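Local coordinates for protein DNA-entry nuclease inhibitor (Bacillus subtilis subsp. subtilis, PDB 4MQD) that inhibits the DNA-degrading activity of the DNA-entry nuclease and plays a role in the competence of cells to be transformed, at residues Q11-K25 against T86-L100. Numbering follows the deposited sequence.
Sequences QELSISYHQFTVFQK and TENGIHIESIMSKRL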
ATOM      1  N   GLN A  11      11.959  12.760   5.622  1.00 26.66           N
ATOM      2  CA  GLN A  11      12.317  13.871   6.500  1.00 26.97           C
ATOM      3  C   GLN A  11      11.738  13.658   7.889  1.00 28.01           C
ATOM      4  O   GLN A  11      10.521  13.565   8.052  1.00 27.16           O
ATOM      5  CB  GLN A  11      11.795  15.190   5.926  1.00 27.35           C
ATOM      6  CG  GLN A  11      12.513  15.655   4.668  1.00 28.01           C
ATOM      7  CD  GLN A  11      13.959  16.042   4.919  1.00 28.88           C
ATOM      8  OE1 GLN A  11      14.330  16.433   6.025  1.00 28.86           O
ATOM      9  NE2 GLN A  11      14.785  15.933   3.887  1.00 30.31           N
ATOM     10  N   GLU A  12      12.617  13.588   8.884  1.00 29.39           N
ATOM     11  CA  GLU A  12      12.199  13.459  10.273  1.00 31.09           C
ATOM     12  C   GLU A  12      11.555  14.766  10.736  1.00 29.35           C
ATOM     13  O   GLU A  12      12.002  15.851  10.365  1.00 27.91           O
ATOM     14  CB  GLU A  12      13.391  13.095  11.161  1.00 35.87           C
ATOM     15  CG  GLU A  12      13.008  12.629  12.560  1.00 40.73           C
ATOM     16  CD  GLU A  12      14.157  11.960  13.300  1.00 45.73           C
ATOM     17  OE1 GLU A  12      15.325  12.140  12.892  1.00 50.94           O
ATOM     18  OE2 GLU A  12      13.888  11.253  14.296  1.00 50.91           O
ATOM     19  N   LEU A  13      10.498  14.653  11.531  1.00 28.12           N
ATOM     20  CA  LEU A  13       9.745  15.814  11.992  1.00 28.41           C
ATOM     21  C   LEU A  13       9.114  15.519  13.347  1.00 28.19           C
ATOM     22  O   LEU A  13       8.462  14.487  13.520  1.00 26.45           O
ATOM     23  CB  LEU A  13       8.653  16.166  10.976  1.00 29.31           C
ATOM     24  CG  LEU A  13       7.974  17.532  11.116  1.00 30.12           C
ATOM     25  CD1 LEU A  13       8.925  18.651  10.720  1.00 30.82           C
ATOM     26  CD2 LEU A  13       6.707  17.593  10.275  1.00 30.82           C
ATOM     27  N   SER A  14       9.318  16.421  14.306  1.00 28.16           N
ATOM     28  CA  SER A  14       8.690  16.295  15.621  1.00 29.19           C
ATOM     29  C   SER A  14       7.263  16.825  15.564  1.00 27.32           C
ATOM     30  O   SER A  14       7.050  18.018  15.351  1.00 25.84           O
ATOM     31  CB  SER A  14       9.490  17.054  16.681  1.00 31.80           C
ATOM     32  OG  SER A  14      10.754  16.449  16.886  1.00 36.47           O
ATOM     33  N   ILE A  15       6.292  15.933  15.744  1.00 27.07           N
ATOM     34  CA  ILE A  15       4.881  16.309  15.722  1.00 27.23           C
ATOM     35  C   ILE A  15       4.451  16.826  17.090  1.00 26.65           C
ATOM     36  O   ILE A  15       4.702  16.185  18.109  1.00 25.11           O
ATOM     37  CB  ILE A  15       3.970  15.118  15.347  1.00 28.06           C
ATOM     38  CG1 ILE A  15       4.385  14.511  13.998  1.00 28.71           C
ATOM     39  CG2 ILE A  15       2.501  15.541  15.338  1.00 28.08           C
ATOM     40  CD1 ILE A  15       4.460  15.502  12.857  1.00 29.28           C
ATOM     41  N   SER A  16       3.804  17.987  17.099  1.00 27.80           N
ATOM     42  CA  SER A  16       3.183  18.524  18.303  1.00 28.08           C
ATOM     43  C   SER A  16       1.707  18.783  18.039  1.00 28.16           C
ATOM     44  O   SER A  16       1.310  19.076  16.909  1.00 26.45           O
ATOM     45  CB  SER A  16       3.872  19.814  18.740  1.00 28.23           C
ATOM     46  OG  SER A  16       5.160  19.548  19.260  1.00 29.75           O
ATOM     47  N   TYR A  17       0.901  18.658  19.090  1.00 28.39           N
ATOM     48  CA  TYR A  17      -0.535  18.914  19.018  1.00 29.69           C
ATOM     49  C   TYR A  17      -1.235  18.123  17.905  1.00 27.69           C
ATOM     50  O   TYR A  17      -2.161  18.622  17.261  1.00 26.82           O
ATOM     51  CB  TYR A  17      -0.790  20.418  18.878  1.00 31.61           C
ATOM     52  CG  TYR A  17      -0.125  21.229  19.969  1.00 37.02           C
ATOM     53  CD1 TYR A  17      -0.685  21.311  21.238  1.00 40.04           C
ATOM     54  CD2 TYR A  17       1.075  21.895  19.738  1.00 41.31           C
ATOM     55  CE1 TYR A  17      -0.076  22.045  22.243  1.00 43.42           C
ATOM     56  CE2 TYR A  17       1.691  22.633  20.736  1.00 44.69           C
ATOM     57  CZ  TYR A  17       1.110  22.706  21.986  1.00 45.07           C
ATOM     58  OH  TYR A  17       1.714  23.437  22.983  1.00 47.10           O
ATOM     59  N   HIS A  18      -0.777  16.888  17.696  1.00 26.67           N
ATOM     60  CA  HIS A  18      -1.411  15.941  16.778  1.00 27.84           C
ATOM     61  C   HIS A  18      -1.693  16.506  15.385  1.00 27.69           C
ATOM     62  O   HIS A  18      -2.755  16.249  14.812  1.00 27.44           O
ATOM     63  CB  HIS A  18      -2.707  15.412  17.398  1.00 28.51           C
ATOM     64  CG  HIS A  18      -2.512  14.775  18.737  1.00 29.94           C
ATOM     65  ND1 HIS A  18      -2.556  15.490  19.913  1.00 30.54           N
ATOM     66  CD2 HIS A  18      -2.258  13.491  19.084  1.00 30.48           C
ATOM     67  CE1 HIS A  18      -2.345  14.673  20.930  1.00 31.91           C
ATOM     68  NE2 HIS A  18      -2.161  13.455  20.454  1.00 31.71           N
ATOM     69  N   GLN A  19      -0.745  17.265  14.841  1.00 27.69           N
ATOM     70  CA  GLN A  19      -0.924  17.855  13.518  1.00 29.67           C
ATOM     71  C   GLN A  19       0.388  18.265  12.851  1.00 30.07           C
ATOM     72  O   GLN A  19       1.406  18.479  13.514  1.00 32.09           O
ATOM     73  CB  GLN A  19      -1.856  19.072  13.596  1.00 32.36           C
ATOM     74  CG  GLN A  19      -1.201  20.346  14.117  1.00 35.69           C
ATOM     75  CD  GLN A  19      -2.210  21.418  14.482  1.00 39.49           C
ATOM     76  OE1 GLN A  19      -2.512  22.306  13.679  1.00 39.12           O
ATOM     77  NE2 GLN A  19      -2.751  21.333  15.695  1.00 41.38           N
ATOM     78  N   PHE A  20       0.339  18.350  11.525  1.00 28.86           N
ATOM     79  CA  PHE A  20       1.358  19.030  10.734  1.00 27.96           C
ATOM     80  C   PHE A  20       0.646  19.695   9.560  1.00 26.76           C
ATOM     81  O   PHE A  20      -0.451  19.276   9.179  1.00 24.70           O
ATOM     82  CB  PHE A  20       2.446  18.063  10.254  1.00 27.83           C
ATOM     83  CG  PHE A  20       1.934  16.941   9.396  1.00 28.14           C
ATOM     84  CD1 PHE A  20       1.841  17.091   8.018  1.00 28.36           C
ATOM     85  CD2 PHE A  20       1.559  15.733   9.963  1.00 28.97           C
ATOM     86  CE1 PHE A  20       1.375  16.057   7.224  1.00 28.97           C
ATOM     87  CE2 PHE A  20       1.092  14.695   9.173  1.00 29.33           C
ATOM     88  CZ  PHE A  20       1.000  14.857   7.802  1.00 28.90           C
ATOM     89  N   THR A  21       1.267  20.722   8.994  1.00 25.94           N
ATOM     90  CA  THR A  21       0.586  21.582   8.034  1.00 25.48           C
ATOM     91  C   THR A  21       1.389  21.782   6.760  1.00 25.51           C
ATOM     92  O   THR A  21       2.582  22.079   6.807  1.00 25.69           O
ATOM     93  CB  THR A  21       0.276  22.952   8.669  1.00 25.92           C
ATOM     94  OG1 THR A  21      -0.523  22.756   9.842  1.00 26.57           O
ATOM     95  CG2 THR A  21      -0.471  23.860   7.693  1.00 25.62           C
ATOM     96  N   VAL A  22       0.711  21.611   5.627  1.00 25.68           N
ATOM     97  CA  VAL A  22       1.278  21.877   4.311  1.00 26.71           C
ATOM     98  C   VAL A  22       0.802  23.257   3.879  1.00 27.24           C
ATOM     99  O   VAL A  22      -0.403  23.513   3.856  1.00 27.71           O
ATOM    100  CB  VAL A  22       0.810  20.831   3.278  1.00 26.72           C
ATOM    101  CG1 VAL A  22       1.453  21.086   1.919  1.00 27.41           C
ATOM    102  CG2 VAL A  22       1.109  19.420   3.776  1.00 26.80           C
ATOM    103  N   PHE A  23       1.736  24.145   3.545  1.00 26.83           N
ATOM    104  CA  PHE A  23       1.385  25.529   3.208  1.00 28.53           C
ATOM    105  C   PHE A  23       2.299  26.159   2.159  1.00 29.70           C
ATOM    106  O   PHE A  23       3.340  25.604   1.800  1.00 28.70           O
ATOM    107  CB  PHE A  23       1.336  26.392   4.476  1.00 28.68           C
ATOM    108  CG  PHE A  23       2.612  26.394   5.274  1.00 28.62           C
ATOM    109  CD1 PHE A  23       2.927  25.328   6.108  1.00 28.90           C
ATOM    110  CD2 PHE A  23       3.480  27.475   5.221  1.00 29.27           C
ATOM    111  CE1 PHE A  23       4.093  25.333   6.857  1.00 28.41           C
ATOM    112  CE2 PHE A  23       4.646  27.486   5.967  1.00 29.32           C
ATOM    113  CZ  PHE A  23       4.952  26.414   6.788  1.00 28.88           C
ATOM    114  N   GLN A  24       1.885  27.327   1.673  1.00 32.20           N
ATOM    115  CA  GLN A  24       2.578  28.015   0.586  1.00 35.34           C
ATOM    116  C   GLN A  24       3.943  28.526   1.037  1.00 36.09           C
ATOM    117  O   GLN A  24       4.156  28.780   2.223  1.00 36.55           O
ATOM    118  CB  GLN A  24       1.736  29.185   0.060  1.00 37.23           C
ATOM    119  CG  GLN A  24       0.312  28.829  -0.358  1.00 39.13           C
ATOM    120  CD  GLN A  24       0.244  27.699  -1.373  1.00 41.51           C
ATOM    121  OE1 GLN A  24       1.019  27.658  -2.329  1.00 41.50           O
ATOM    122  NE2 GLN A  24      -0.697  26.780  -1.174  1.00 43.53           N
ATOM    123  N   LYS A  25       4.853  28.676   0.077  1.00 39.45           N
ATOM    124  CA  LYS A  25       6.235  29.095   0.343  1.00 44.81           C
ATOM    125  C   LYS A  25       6.325  30.346   1.221  1.00 48.34           C
ATOM    126  O   LYS A  25       7.140  30.400   2.145  1.00 52.22           O
ATOM    127  CB  LYS A  25       6.978  29.354  -0.976  1.00 48.07           C
ATOM    128  CG  LYS A  25       8.486  29.530  -0.822  1.00 53.31           C
ATOM    129  CD  LYS A  25       9.064  30.527  -1.819  1.00 57.13           C
ATOM    130  CE  LYS A  25       9.155  29.954  -3.225  1.00 60.68           C
ATOM    131  NZ  LYS A  25      10.217  28.918  -3.356  1.00 63.06           N
ATOM    132  N   THR A  86       0.366  28.323  -5.085  1.00 49.00           N
ATOM    133  CA  THR A  86       0.365  29.688  -5.613  1.00 52.59           C
ATOM    134  C   THR A  86       1.700  30.058  -6.256  1.00 55.95           C
ATOM    135  O   THR A  86       1.728  30.657  -7.330  1.00 57.83           O
ATOM    136  CB  THR A  86       0.042  30.717  -4.511  1.00 53.89           C
ATOM    137  OG1 THR A  86       0.983  30.588  -3.439  1.00 56.20           O
ATOM    138  CG2 THR A  86      -1.365  30.506  -3.977  1.00 53.55           C
ATOM    139  N   GLU A  87       2.797  29.705  -5.588  1.00 58.40           N
ATOM    140  CA  GLU A  87       4.145  29.986  -6.084  1.00 62.11           C
ATOM    141  C   GLU A  87       5.003  28.724  -5.997  1.00 60.38           C
ATOM    142  O   GLU A  87       4.772  27.871  -5.142  1.00 56.70           O
ATOM    143  CB  GLU A  87       4.777  31.124  -5.275  1.00 67.97           C
ATOM    144  CG  GLU A  87       5.803  31.954  -6.038  1.00 73.01           C
ATOM    145  CD  GLU A  87       5.175  33.006  -6.939  1.00 75.57           C
ATOM    146  OE1 GLU A  87       4.126  32.731  -7.562  1.00 78.73           O
ATOM    147  OE2 GLU A  87       5.739  34.118  -7.031  1.00 78.85           O
ATOM    148  N   ASN A  88       5.989  28.614  -6.884  1.00 59.89           N
ATOM    149  CA  ASN A  88       6.817  27.409  -6.981  1.00 58.76           C
ATOM    150  C   ASN A  88       7.511  27.065  -5.658  1.00 56.25           C
ATOM    151  O   ASN A  88       8.561  27.623  -5.335  1.00 62.67           O
ATOM    152  CB  ASN A  88       7.851  27.566  -8.105  1.00 63.38           C
ATOM    153  CG  ASN A  88       8.479  26.246  -8.518  1.00 67.74           C
ATOM    154  OD1 ASN A  88       8.436  25.259  -7.783  1.00 74.58           O
ATOM    155  ND2 ASN A  88       9.068  26.224  -9.709  1.00 70.87           N
ATOM    156  N   GLY A  89       6.905  26.149  -4.900  1.00 48.02           N
ATOM    157  CA  GLY A  89       7.449  25.702  -3.614  1.00 42.87           C
ATOM    158  C   GLY A  89       6.410  25.650  -2.504  1.00 37.86           C
ATOM    159  O   GLY A  89       5.476  26.453  -2.479  1.00 34.78           O
ATOM    160  N   ILE A  90       6.578  24.699  -1.588  1.00 34.42           N
ATOM    161  CA  ILE A  90       5.718  24.574  -0.409  1.00 31.88           C
ATOM    162  C   ILE A  90       6.547  24.266   0.834  1.00 29.73           C
ATOM    163  O   ILE A  90       7.726  23.930   0.731  1.00 27.76           O
ATOM    164  CB  ILE A  90       4.668  23.456  -0.576  1.00 33.55           C
ATOM    165  CG1 ILE A  90       5.346  22.105  -0.833  1.00 33.92           C
ATOM    166  CG2 ILE A  90       3.708  23.794  -1.705  1.00 34.25           C
ATOM    167  CD1 ILE A  90       4.434  20.915  -0.634  1.00 34.55           C
ATOM    168  N   HIS A  91       5.920  24.382   2.000  1.00 28.10           N
ATOM    169  CA  HIS A  91       6.535  23.973   3.261  1.00 27.03           C
ATOM    170  C   HIS A  91       5.662  22.954   3.974  1.00 25.98           C
ATOM    171  O   HIS A  91       4.451  22.904   3.766  1.00 24.98           O
ATOM    172  CB  HIS A  91       6.736  25.169   4.191  1.00 27.66           C
ATOM    173  CG  HIS A  91       7.686  26.199   3.665  1.00 29.38           C
ATOM    174  ND1 HIS A  91       9.000  25.917   3.362  1.00 29.74           N
ATOM    175  CD2 HIS A  91       7.514  27.518   3.411  1.00 30.42           C
ATOM    176  CE1 HIS A  91       9.594  27.016   2.930  1.00 30.60           C
ATOM    177  NE2 HIS A  91       8.714  28.001   2.951  1.00 30.93           N
ATOM    178  N   ILE A  92       6.295  22.137   4.810  1.00 26.14           N
ATOM    179  CA  ILE A  92       5.585  21.266   5.740  1.00 25.30           C
ATOM    180  C   ILE A  92       6.195  21.477   7.118  1.00 24.74           C
ATOM    181  O   ILE A  92       7.418  21.531   7.259  1.00 24.36           O
ATOM    182  CB  ILE A  92       5.670  19.781   5.335  1.00 24.88           C
ATOM    183  CG1 ILE A  92       5.081  19.589   3.932  1.00 25.22           C
ATOM    184  CG2 ILE A  92       4.948  18.915   6.360  1.00 25.00           C
ATOM    185  CD1 ILE A  92       5.064  18.154   3.445  1.00 25.75           C
ATOM    186  N   GLU A  93       5.341  21.612   8.128  1.00 24.30           N
ATOM    187  CA  GLU A  93       5.796  21.962   9.465  1.00 24.82           C
ATOM    188  C   GLU A  93       4.738  21.649  10.520  1.00 25.33           C
ATOM    189  O   GLU A  93       3.538  21.759  10.263  1.00 26.28           O
ATOM    190  CB  GLU A  93       6.149  23.455   9.516  1.00 25.04           C
ATOM    191  CG  GLU A  93       6.945  23.869  10.745  1.00 25.01           C
ATOM    192  CD  GLU A  93       7.315  25.341  10.757  1.00 24.08           C
ATOM    193  OE1 GLU A  93       7.277  25.991   9.691  1.00 24.40           O
ATOM    194  OE2 GLU A  93       7.649  25.850  11.848  1.00 24.19           O
ATOM    195  N   SER A  94       5.198  21.238  11.699  1.00 26.16           N
ATOM    196  CA  SER A  94       4.342  21.118  12.872  1.00 28.11           C
ATOM    197  C   SER A  94       4.688  22.272  13.808  1.00 30.42           C
ATOM    198  O   SER A  94       5.551  23.089  13.498  1.00 33.65           O
ATOM    199  CB  SER A  94       4.556  19.771  13.566  1.00 26.64           C
ATOM    200  OG  SER A  94       3.585  19.560  14.577  1.00 24.65           O
ATOM    201  N   ILE A  95       4.021  22.341  14.951  1.00 31.92           N
ATOM    202  CA  ILE A  95       4.204  23.465  15.864  1.00 33.04           C
ATOM    203  C   ILE A  95       5.577  23.393  16.547  1.00 34.44           C
ATOM    204  O   ILE A  95       5.870  22.447  17.280  1.00 40.84           O
ATOM    205  CB  ILE A  95       3.047  23.543  16.880  1.00 33.23           C
ATOM    206  CG1 ILE A  95       1.746  23.870  16.133  1.00 34.39           C
ATOM    207  CG2 ILE A  95       3.318  24.602  17.941  1.00 31.70           C
ATOM    208  CD1 ILE A  95       0.491  23.387  16.817  1.00 35.95           C
HETATM  209  N   MSE A  96       6.410  24.396  16.264  1.00 33.19           N
HETATM  210  CA  MSE A  96       7.784  24.516  16.786  1.00 35.65           C
HETATM  211  C   MSE A  96       8.743  23.479  16.239  1.00 30.59           C
HETATM  212  O   MSE A  96       9.829  23.293  16.786  1.00 29.30           O
HETATM  213  CB  MSE A  96       7.843  24.492  18.318  1.00 38.93           C
HETATM  214  CG  MSE A  96       6.950  25.541  18.970  1.00 42.43           C
HETATM  215 SE   MSE A  96       7.823  27.308  18.909  1.00 48.17          SE
HETATM  216  CE  MSE A  96       6.143  28.317  18.834  1.00 52.24           C
ATOM    217  N   SER A  97       8.373  22.812  15.147  1.00 27.92           N
ATOM    218  CA  SER A  97       9.248  21.824  14.521  1.00 26.49           C
ATOM    219  C   SER A  97      10.195  22.506  13.544  1.00 26.50           C
ATOM    220  O   SER A  97      10.131  23.722  13.349  1.00 23.53           O
ATOM    221  CB  SER A  97       8.423  20.775  13.770  1.00 26.01           C
ATOM    222  OG  SER A  97       7.933  21.294  12.543  1.00 24.06           O
ATOM    223  N   LYS A  98      11.069  21.714  12.926  1.00 28.09           N
ATOM    224  CA  LYS A  98      11.849  22.180  11.781  1.00 28.86           C
ATOM    225  C   LYS A  98      10.895  22.477  10.630  1.00 27.26           C
ATOM    226  O   LYS A  98       9.838  21.848  10.517  1.00 26.30           O
ATOM    227  CB  LYS A  98      12.860  21.121  11.335  1.00 32.17           C
ATOM    228  CG  LYS A  98      13.960  20.844  12.346  1.00 36.55           C
ATOM    229  CD  LYS A  98      15.017  19.896  11.795  1.00 41.10           C
ATOM    230  CE  LYS A  98      14.501  18.470  11.685  1.00 44.08           C
ATOM    231  NZ  LYS A  98      15.574  17.521  11.273  1.00 48.42           N
ATOM    232  N   ARG A  99      11.264  23.440   9.789  1.00 25.90           N
ATOM    233  CA  ARG A  99      10.488  23.748   8.595  1.00 25.21           C
ATOM    234  C   ARG A  99      11.028  22.943   7.418  1.00 26.28           C
ATOM    235  O   ARG A  99      12.181  23.110   7.021  1.00 27.35           O
ATOM    236  CB  ARG A  99      10.537  25.243   8.277  1.00 25.03           C
ATOM    237  CG  ARG A  99       9.780  25.621   7.011  1.00 25.73           C
ATOM    238  CD  ARG A  99       9.706  27.123   6.807  1.00 26.52           C
ATOM    239  NE  ARG A  99       8.635  27.738   7.592  1.00 27.09           N
ATOM    240  CZ  ARG A  99       8.162  28.967   7.393  1.00 27.60           C
ATOM    241  NH1 ARG A  99       8.656  29.737   6.428  1.00 28.20           N
ATOM    242  NH2 ARG A  99       7.183  29.432   8.162  1.00 28.23           N
ATOM    243  N   LEU A 100      10.193  22.065   6.873  1.00 26.01           N
ATOM    244  CA  LEU A 100      10.548  21.306   5.679  1.00 25.54           C
ATOM    245  C   LEU A 100      10.174  22.115   4.445  1.00 26.89           C
ATOM    246  O   LEU A 100       9.246  22.925   4.487  1.00 27.13           O
ATOM    247  CB  LEU A 100       9.828  19.958   5.660  1.00 24.66           C
ATOM    248  CG  LEU A 100       9.965  19.098   6.920  1.00 24.27           C
ATOM    249  CD1 LEU A 100       9.224  17.784   6.740  1.00 24.98           C
ATOM    250  CD2 LEU A 100      11.425  18.843   7.260  1.00 23.54           C
TER
HETATM  251  O   HOH W   1      14.377  16.471   9.021  1.00 37.87           O
HETATM  252  O   HOH W   2      11.518  18.743  14.000  1.00 12.66           O
HETATM  253  O   HOH W   3       7.022  19.854  17.457  1.00 34.61           O
HETATM  254  O   HOH W   4       3.650  28.771  -2.681  1.00 45.46           O
HETATM  255  O   HOH W   5       6.485  31.165   4.945  1.00 39.93           O
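T86 meets the bent side chain of Q24: T86 N donates to Q24 OE1 (2.9 Å) from above the carbonyl plane, while Q24 NE2 turns to G48 O. At the N88 carbonyl the folded K25 chain ends, NZ lying 2.9 Å from N88 O. Strand 90-93 then runs antiparallel to 19-24, H91 pairing with F23 and E93 with T21 through two backbone hydrogen bonds each. H91 lays its CB over one face of the F23 ring, 3.7 Å from the centroid; its imidazole, ND1 bonded to L100 O and NE2 weakly to K25 O, carries R99 CD over its centre. With an alanine here the imidazole is gone: L100 O would probably lose one of its two donors, and R99 CD the ring it packs on. F23 chi1 of 57° holds CG between backbone N and carbonyl carbon, swinging the ring across to H91 and setting its CE2 edge against one face of the R99 guanidinium, whose NE is salt-bridged to E93 OE1 at 3.0 Å. S94 OG ties the 14-19 bend, donating to Q19 O (2.7 Å) and accepting a straight bond from S16 N (3.0 Å, 179°). I95 CD1 abuts Y17 CD2, and L13 CD1 packs against L100 CG (4.0 Å). Segment 86-100 thus touches both edge strand 6-14 of the mixed sheet and 19-24 of the antiparallel one, where 90-93 lies between 19-24 and 100-102; V22 and I90 meet F83 of strand 77-85.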